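Local coordinates for ferredoxin CarAc (Pseudomonas resinovorans, PDB 7BUH), which carries electrons on a Rieske-type [2Fe-2S] cluster from the reductase CarAd to the terminal oxygenase CarAa of carbazole 1,9a-dioxygenase, at residues Val22-Val25 with Pro29-Val32; Asp44-Gly49 with Ile63-His68. All blocks are in the same frame, centred on the assembly; numbering follows the deposited sequence.

Interaction 1 (Val22-Val25 with Pro29-Val32)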
ATOM      1  N   VAL A  22       2.798  -6.482   2.966  1.00 13.54           N
ATOM      2  CA  VAL A  22       3.311  -7.440   1.961  1.00 14.36           C
ATOM      3  C   VAL A  22       4.809  -7.193   1.778  1.00 14.74           C
ATOM      4  O   VAL A  22       5.220  -6.112   1.281  1.00 11.75           O
ATOM      5  CB  VAL A  22       2.554  -7.329   0.633  1.00 14.52           C
ATOM      6  CG1 VAL A  22       3.151  -8.277  -0.375  1.00 14.49           C
ATOM      7  CG2 VAL A  22       1.061  -7.559   0.819  1.00 14.80           C
ATOM      8  N   ASN A  23       5.630  -8.174   2.170  1.00 15.56           N
ATOM      9  CA  ASN A  23       7.098  -8.028   2.012  1.00 17.10           C
ATOM     10  C   ASN A  23       7.511  -8.571   0.639  1.00 19.12           C
ATOM     11  O   ASN A  23       6.903  -9.565   0.172  1.00 21.43           O
ATOM     12  CB  ASN A  23       7.827  -8.687   3.172  1.00 17.44           C
ATOM     13  CG  ASN A  23       7.415  -8.102   4.497  1.00 16.58           C
ATOM     14  OD1 ASN A  23       7.818  -6.988   4.845  1.00 18.72           O
ATOM     15  ND2 ASN A  23       6.560  -8.816   5.200  1.00 16.14           N
ATOM     16  N   ARG A  24       8.468  -7.908   0.005  1.00 18.53           N
ATOM     17  CA  ARG A  24       9.013  -8.288  -1.324  1.00 22.65           C
ATOM     18  C   ARG A  24      10.527  -8.474  -1.192  1.00 24.95           C
ATOM     19  O   ARG A  24      11.248  -7.485  -0.933  1.00 24.86           O
ATOM     20  CB  ARG A  24       8.699  -7.217  -2.359  1.00 20.30           C
ATOM     21  CG  ARG A  24       7.207  -6.954  -2.530  1.00 19.61           C
ATOM     22  CD  ARG A  24       6.970  -6.057  -3.703  1.00 19.88           C
ATOM     23  NE  ARG A  24       7.402  -4.711  -3.401  1.00 19.74           N
ATOM     24  CZ  ARG A  24       7.642  -3.755  -4.297  1.00 21.07           C
ATOM     25  NH1 ARG A  24       7.532  -3.996  -5.588  1.00 21.42           N
ATOM     26  NH2 ARG A  24       8.018  -2.553  -3.898  1.00 20.40           N
ATOM     27  N   VAL A  25      10.979  -9.708  -1.366  1.00 33.77           N
ATOM     28  CA  VAL A  25      12.427 -10.063  -1.330  1.00 38.82           C
ATOM     29  C   VAL A  25      13.173  -9.008  -2.152  1.00 33.55           C
ATOM     30  O   VAL A  25      12.842  -8.865  -3.333  1.00 35.09           O
ATOM     31  CB  VAL A  25      12.654 -11.504  -1.834  1.00 47.54           C
ATOM     32  CG1 VAL A  25      12.333 -12.521  -0.741  1.00 53.56           C
ATOM     33  CG2 VAL A  25      11.856 -11.808  -3.103  1.00 50.25           C
ATOM     34  N   PRO A  29       8.493  -2.817   0.999  1.00 12.98           N
ATOM     35  CA  PRO A  29       7.241  -3.459   1.383  1.00 11.94           C
ATOM     36  C   PRO A  29       6.042  -2.623   0.915  1.00 10.82           C
ATOM     37  O   PRO A  29       6.149  -1.427   0.703  1.00 10.96           O
ATOM     38  CB  PRO A  29       7.354  -3.533   2.899  1.00 12.60           C
ATOM     39  CG  PRO A  29       8.198  -2.348   3.223  1.00 12.71           C
ATOM     40  CD  PRO A  29       9.257  -2.357   2.163  1.00 13.01           C
ATOM     41  N   LEU A  30       4.936  -3.324   0.698  1.00 11.07           N
ATOM     42  CA  LEU A  30       3.627  -2.723   0.337  1.00 11.37           C
ATOM     43  C   LEU A  30       2.658  -2.863   1.520  1.00 10.90           C
ATOM     44  O   LEU A  30       2.818  -3.755   2.369  1.00 10.45           O
ATOM     45  CB  LEU A  30       3.074  -3.410  -0.913  1.00 11.83           C
ATOM     46  CG  LEU A  30       4.053  -3.503  -2.086  1.00 12.41           C
ATOM     47  CD1 LEU A  30       3.453  -4.282  -3.242  1.00 13.62           C
ATOM     48  CD2 LEU A  30       4.503  -2.125  -2.530  1.00 13.05           C
ATOM     49  N   ALA A  31       1.676  -1.982   1.550  1.00 11.57           N
ATOM     50  CA  ALA A  31       0.516  -2.069   2.464  1.00 11.10           C
ATOM     51  C   ALA A  31      -0.711  -2.298   1.590  1.00 10.83           C
ATOM     52  O   ALA A  31      -0.866  -1.599   0.583  1.00  9.55           O
ATOM     53  CB  ALA A  31       0.413  -0.820   3.284  1.00 11.86           C
ATOM     54  N   VAL A  32      -1.526  -3.277   1.942  1.00  9.92           N
ATOM     55  CA  VAL A  32      -2.820  -3.541   1.271  1.00 10.96           C
ATOM     56  C   VAL A  32      -3.941  -3.185   2.248  1.00 10.70           C
ATOM     57  O   VAL A  32      -3.916  -3.665   3.410  1.00 12.11           O
ATOM     58  CB  VAL A  32      -2.912  -5.004   0.821  1.00 11.89           C
ATOM     59  CG1 VAL A  32      -4.246  -5.301   0.197  1.00 12.69           C
ATOM     60  CG2 VAL A  32      -1.788  -5.311  -0.142  1.00 13.14           C
TER

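Interaction 2 (Asp44-Gly49 with Ile63-His68). With NA (sodium ion), chain C; FES (Fe2/s2 (inorganic) cluster), chain B.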
ATOM      1  N   ASP A  44       4.363   0.637   1.753  1.00 10.16           N
ATOM      2  CA  ASP A  44       4.103   0.571   3.214  1.00 10.48           C
ATOM      3  C   ASP A  44       4.846   1.697   3.950  1.00 10.67           C
ATOM      4  O   ASP A  44       4.400   2.101   5.067  1.00 11.11           O
ATOM      5  CB  ASP A  44       4.572  -0.769   3.771  1.00 11.01           C
ATOM      6  CG  ASP A  44       4.310  -0.926   5.261  1.00 12.00           C
ATOM      7  OD1 ASP A  44       3.119  -0.893   5.637  1.00 13.14           O
ATOM      8  OD2 ASP A  44       5.299  -1.101   6.014  1.00 13.39           O
ATOM      9  N   THR A  45       5.980   2.138   3.417  1.00 10.62           N
ATOM     10  CA  THR A  45       6.901   3.039   4.153  1.00 11.61           C
ATOM     11  C   THR A  45       6.405   4.470   4.000  1.00 11.05           C
ATOM     12  O   THR A  45       6.332   4.941   2.894  1.00 10.35           O
ATOM     13  CB  THR A  45       8.344   2.853   3.697  1.00 12.71           C
ATOM     14  OG1 THR A  45       8.650   1.450   3.778  1.00 12.61           O
ATOM     15  CG2 THR A  45       9.293   3.670   4.547  1.00 12.81           C
ATOM     16  N   CYS A  46       6.076   5.120   5.110  1.00 10.55           N
ATOM     17  CA  CYS A  46       5.726   6.550   5.135  1.00 12.07           C
ATOM     18  C   CYS A  46       6.882   7.341   4.513  1.00 12.64           C
ATOM     19  O   CYS A  46       8.055   7.162   4.946  1.00 11.26           O
ATOM     20  CB  CYS A  46       5.465   7.025   6.555  1.00 11.47           C
ATOM     21  SG  CYS A  46       4.837   8.713   6.559  1.00 11.38           S
ATOM     22  N   THR A  47       6.563   8.207   3.560  1.00 12.69           N
ATOM     23  CA  THR A  47       7.598   8.994   2.840  1.00 13.61           C
ATOM     24  C   THR A  47       8.244  10.021   3.762  1.00 14.51           C
ATOM     25  O   THR A  47       9.356  10.469   3.446  1.00 16.36           O
ATOM     26  CB  THR A  47       7.038   9.646   1.582  1.00 13.35           C
ATOM     27  OG1 THR A  47       5.960  10.485   1.985  1.00 11.76           O
ATOM     28  CG2 THR A  47       6.648   8.603   0.566  1.00 14.64           C
ATOM     29  N   HIS A  48       7.575  10.389   4.848  1.00 14.29           N
ATOM     30  CA  HIS A  48       8.035  11.442   5.775  1.00 14.27           C
ATOM     31  C   HIS A  48       9.179  10.926   6.660  1.00 15.06           C
ATOM     32  O   HIS A  48      10.281  11.458   6.572  1.00 15.52           O
ATOM     33  CB  HIS A  48       6.861  11.988   6.584  1.00 13.43           C
ATOM     34  CG  HIS A  48       7.304  13.002   7.569  1.00 12.96           C
ATOM     35  ND1 HIS A  48       7.285  12.727   8.919  1.00 12.53           N
ATOM     36  CD2 HIS A  48       7.804  14.252   7.413  1.00 12.74           C
ATOM     37  CE1 HIS A  48       7.707  13.806   9.575  1.00 12.41           C
ATOM     38  NE2 HIS A  48       8.073  14.736   8.664  1.00 12.56           N
ATOM     39  N   GLY A  49       8.922   9.987   7.558  1.00 18.32           N
ATOM     40  CA  GLY A  49       9.917   9.556   8.559  1.00 19.04           C
ATOM     41  C   GLY A  49      10.000   8.046   8.740  1.00 22.60           C
ATOM     42  O   GLY A  49      10.359   7.615   9.877  1.00 22.54           O
ATOM     43  N   ILE A  63      -5.173   6.614   5.297  1.00 10.85           N
ATOM     44  CA  ILE A  63      -4.263   5.929   6.251  1.00 11.37           C
ATOM     45  C   ILE A  63      -3.552   7.004   7.075  1.00 11.50           C
ATOM     46  O   ILE A  63      -2.876   7.870   6.488  1.00 11.49           O
ATOM     47  CB  ILE A  63      -3.270   4.980   5.552  1.00 11.64           C
ATOM     48  CG1 ILE A  63      -2.428   4.251   6.595  1.00 11.17           C
ATOM     49  CG2 ILE A  63      -2.393   5.691   4.531  1.00 10.83           C
ATOM     50  CD1 ILE A  63      -3.248   3.475   7.605  1.00 12.93           C
ATOM     51  N   GLU A  64      -3.660   6.887   8.390  1.00 12.68           N
ATOM     52  CA  GLU A  64      -2.967   7.728   9.390  1.00 13.69           C
ATOM     53  C   GLU A  64      -1.680   7.021   9.825  1.00 13.70           C
ATOM     54  O   GLU A  64      -1.755   5.917  10.364  1.00 13.06           O
ATOM     55  CB  GLU A  64      -3.888   8.012  10.573  1.00 14.45           C
ATOM     56  CG  GLU A  64      -5.156   8.706  10.153  1.00 16.21           C
ATOM     57  CD  GLU A  64      -6.222   8.849  11.226  1.00 19.61           C
ATOM     58  OE1 GLU A  64      -6.131   8.135  12.246  1.00 19.00           O
ATOM     59  OE2 GLU A  64      -7.147   9.704  11.031  1.00 18.18           O
ATOM     60  N   CYS A  65      -0.537   7.668   9.578  1.00 12.48           N
ATOM     61  CA  CYS A  65       0.798   7.168   9.943  1.00 12.16           C
ATOM     62  C   CYS A  65       0.916   7.083  11.465  1.00 13.28           C
ATOM     63  O   CYS A  65       0.583   8.040  12.159  1.00 12.55           O
ATOM     64  CB  CYS A  65       1.869   8.124   9.431  1.00 12.35           C
ATOM     65  SG  CYS A  65       3.517   7.563   9.906  1.00 12.62           S
ATOM     66  N   PRO A  66       1.428   5.980  12.033  1.00 14.40           N
ATOM     67  CA  PRO A  66       1.533   5.872  13.490  1.00 16.00           C
ATOM     68  C   PRO A  66       2.641   6.730  14.118  1.00 17.66           C
ATOM     69  O   PRO A  66       2.592   6.943  15.317  1.00 18.13           O
ATOM     70  CB  PRO A  66       1.813   4.372  13.672  1.00 16.32           C
ATOM     71  CG  PRO A  66       2.559   3.966  12.440  1.00 15.69           C
ATOM     72  CD  PRO A  66       1.910   4.777  11.340  1.00 14.83           C
ATOM     73  N   PHE A  67       3.617   7.228  13.355  1.00 17.69           N
ATOM     74  CA  PHE A  67       4.790   7.893  13.968  0.54 19.46           C
ATOM     75  C   PHE A  67       4.449   9.364  14.261  1.00 19.25           C
ATOM     76  O   PHE A  67       4.510   9.741  15.485  1.00 20.04           O
ATOM     77  CB  PHE A  67       6.052   7.647  13.140  0.54 20.22           C
ATOM     78  CG  PHE A  67       7.294   7.726  13.982  0.54 22.39           C
ATOM     79  CD1 PHE A  67       7.465   6.878  15.073  0.54 22.75           C
ATOM     80  CD2 PHE A  67       8.255   8.695  13.738  0.54 22.66           C
ATOM     81  CE1 PHE A  67       8.593   6.984  15.876  0.54 23.78           C
ATOM     82  CE2 PHE A  67       9.380   8.800  14.544  0.54 22.85           C
ATOM     83  CZ  PHE A  67       9.550   7.941  15.605  0.54 23.28           C
ATOM     84  N   HIS A  68       4.060  10.148  13.249  1.00 17.69           N
ATOM     85  CA  HIS A  68       3.789  11.603  13.402  1.00 17.65           C
ATOM     86  C   HIS A  68       2.362  11.986  13.019  1.00 17.46           C
ATOM     87  O   HIS A  68       2.096  13.185  12.978  1.00 17.28           O
ATOM     88  CB  HIS A  68       4.724  12.496  12.575  1.00 19.38           C
ATOM     89  CG  HIS A  68       6.162  12.207  12.803  1.00 20.70           C
ATOM     90  ND1 HIS A  68       6.961  11.691  11.809  1.00 18.61           N
ATOM     91  CD2 HIS A  68       6.934  12.327  13.907  1.00 19.39           C
ATOM     92  CE1 HIS A  68       8.182  11.514  12.290  1.00 20.04           C
ATOM     93  NE2 HIS A  68       8.189  11.905  13.577  1.00 18.57           N
TER
HETATM   94 NA    NA C 502      -8.852  10.172  12.368  1.00 12.68          NA
HETATM   95 FE1  FES B 501       6.289  11.089   9.872  1.00 13.90          FE
HETATM   96 FE2  FES B 501       4.826   9.119   8.816  1.00 12.17          FE
HETATM   97  S1  FES B 501       6.899   8.939   9.584  1.00 13.43           S
HETATM   98  S2  FES B 501       4.157  11.181   9.335  1.00 12.74           S
HETATM   99  O   HOH W   1      -8.982   7.734  13.293  1.00 21.53           O
HETATM  100  O   HOH W   2      -7.237  10.008  14.068  0.50 25.39           O

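Interaction 1 (Val22-Val25 with Pro29-Val32)
V22 and L30 face each other as a hydrogen-bonded pair of antiparallel strands; the axes of the two short strand segments approach to 4.8 Å with their directions 158° apart. Two nearly straight bonds close the pair: V22 N gives its hydrogen to L30 O at 2.8 Å, and L30 N returns one to V22 O at 2.9 Å. The same V22 O also receives a CA-H contact from P29, 3.3 Å from its CA.

V22, L30 and V32 share an apolar face of the sheet. With V22 CG2 set beside the backbone N (CG1 is anti to it, chi1 177°), this methyl meets V32 CG2 at 3.8 Å. The R24 side chain, bent at chi3 (-72°), lays its guanidinium over L30: R24 NE lies 3.8 Å from L30 CG, and L30 CD2 meets one face of the guanidinium, offset toward its rim. R24 NE is hydrogen-bonded to A28 O, which helps to hold the group over L30. A serine here would probably strip the guanidinium from over the branched end of L30 and leave A28 O without this donor. L6 and V8 of strand 5-10 pack on V22. The pair belongs to the beta hairpin of strands 18-24 and 27-35, at one edge of the six-stranded antiparallel sheet of the Rieske domain.

Interaction 2 (Asp44-Gly49 with Ile63-His68)
C46 and C65 have the nearest CA atoms of the two segments, 6.9 Å apart, and the cluster itself bridges the space between the side chains. Each loop supplies one cysteine and one histidine. C46 SG and C65 SG both bind the iron FE2 of the cluster at 2.3 Å, and both thiolates are anti to their backbone N, which carries them inward from the two loops. H48 ND1 and H68 ND1 bind the other iron, FE1, at 2.1 Å. These two nitrogens lie 3.1 Å apart because they share a metal, and the imidazole planes stand 84° to each other, with H68 ND1 at the edge of the H48 ring.

Backbone amides steady the sulfurs: F67 N donates to C65 SG at 3.5 Å, nearly straight, whereas the bond from H48 N to C46 SG is weak. G49 N comes within 3.0 Å of the bridging sulfide S1, and F67 CB also packs near this sulfide. Near the start of 63-68, away from the cluster, E64 OE2 binds a sodium ion at 2.2 Å, together with D59 and two waters.

Two cysteine thiolates on one iron and two imidazole nitrogens on the other, with the sulfides shared, make the cluster asymmetric; as in Rieske proteins generally, the added electron of the reduced state probably resides mainly on the histidine-bound iron.

From the N terminus the chain first meets interaction 1, where strand 18-24 turns back through a short connection into strand 27-35 and closes a tight hairpin. Strand 38-43 follows on the other side of strand 27-35, and leads into interaction 2, which closes a longer loop containing strand 57-59 and returning along strand 62-64. The two contacts thus run in series, neither enclosing nor crossing the other. They touch where P29 O and D44 N, 2.9 Å apart, probably form a hydrogen bond, while A31 packs on D44. This seam ties the larger antiparallel sheet to the start of the first cluster-binding loop, and the cluster then joins that loop to the loop between strands 62-64 and 71-73 of the smaller sheet.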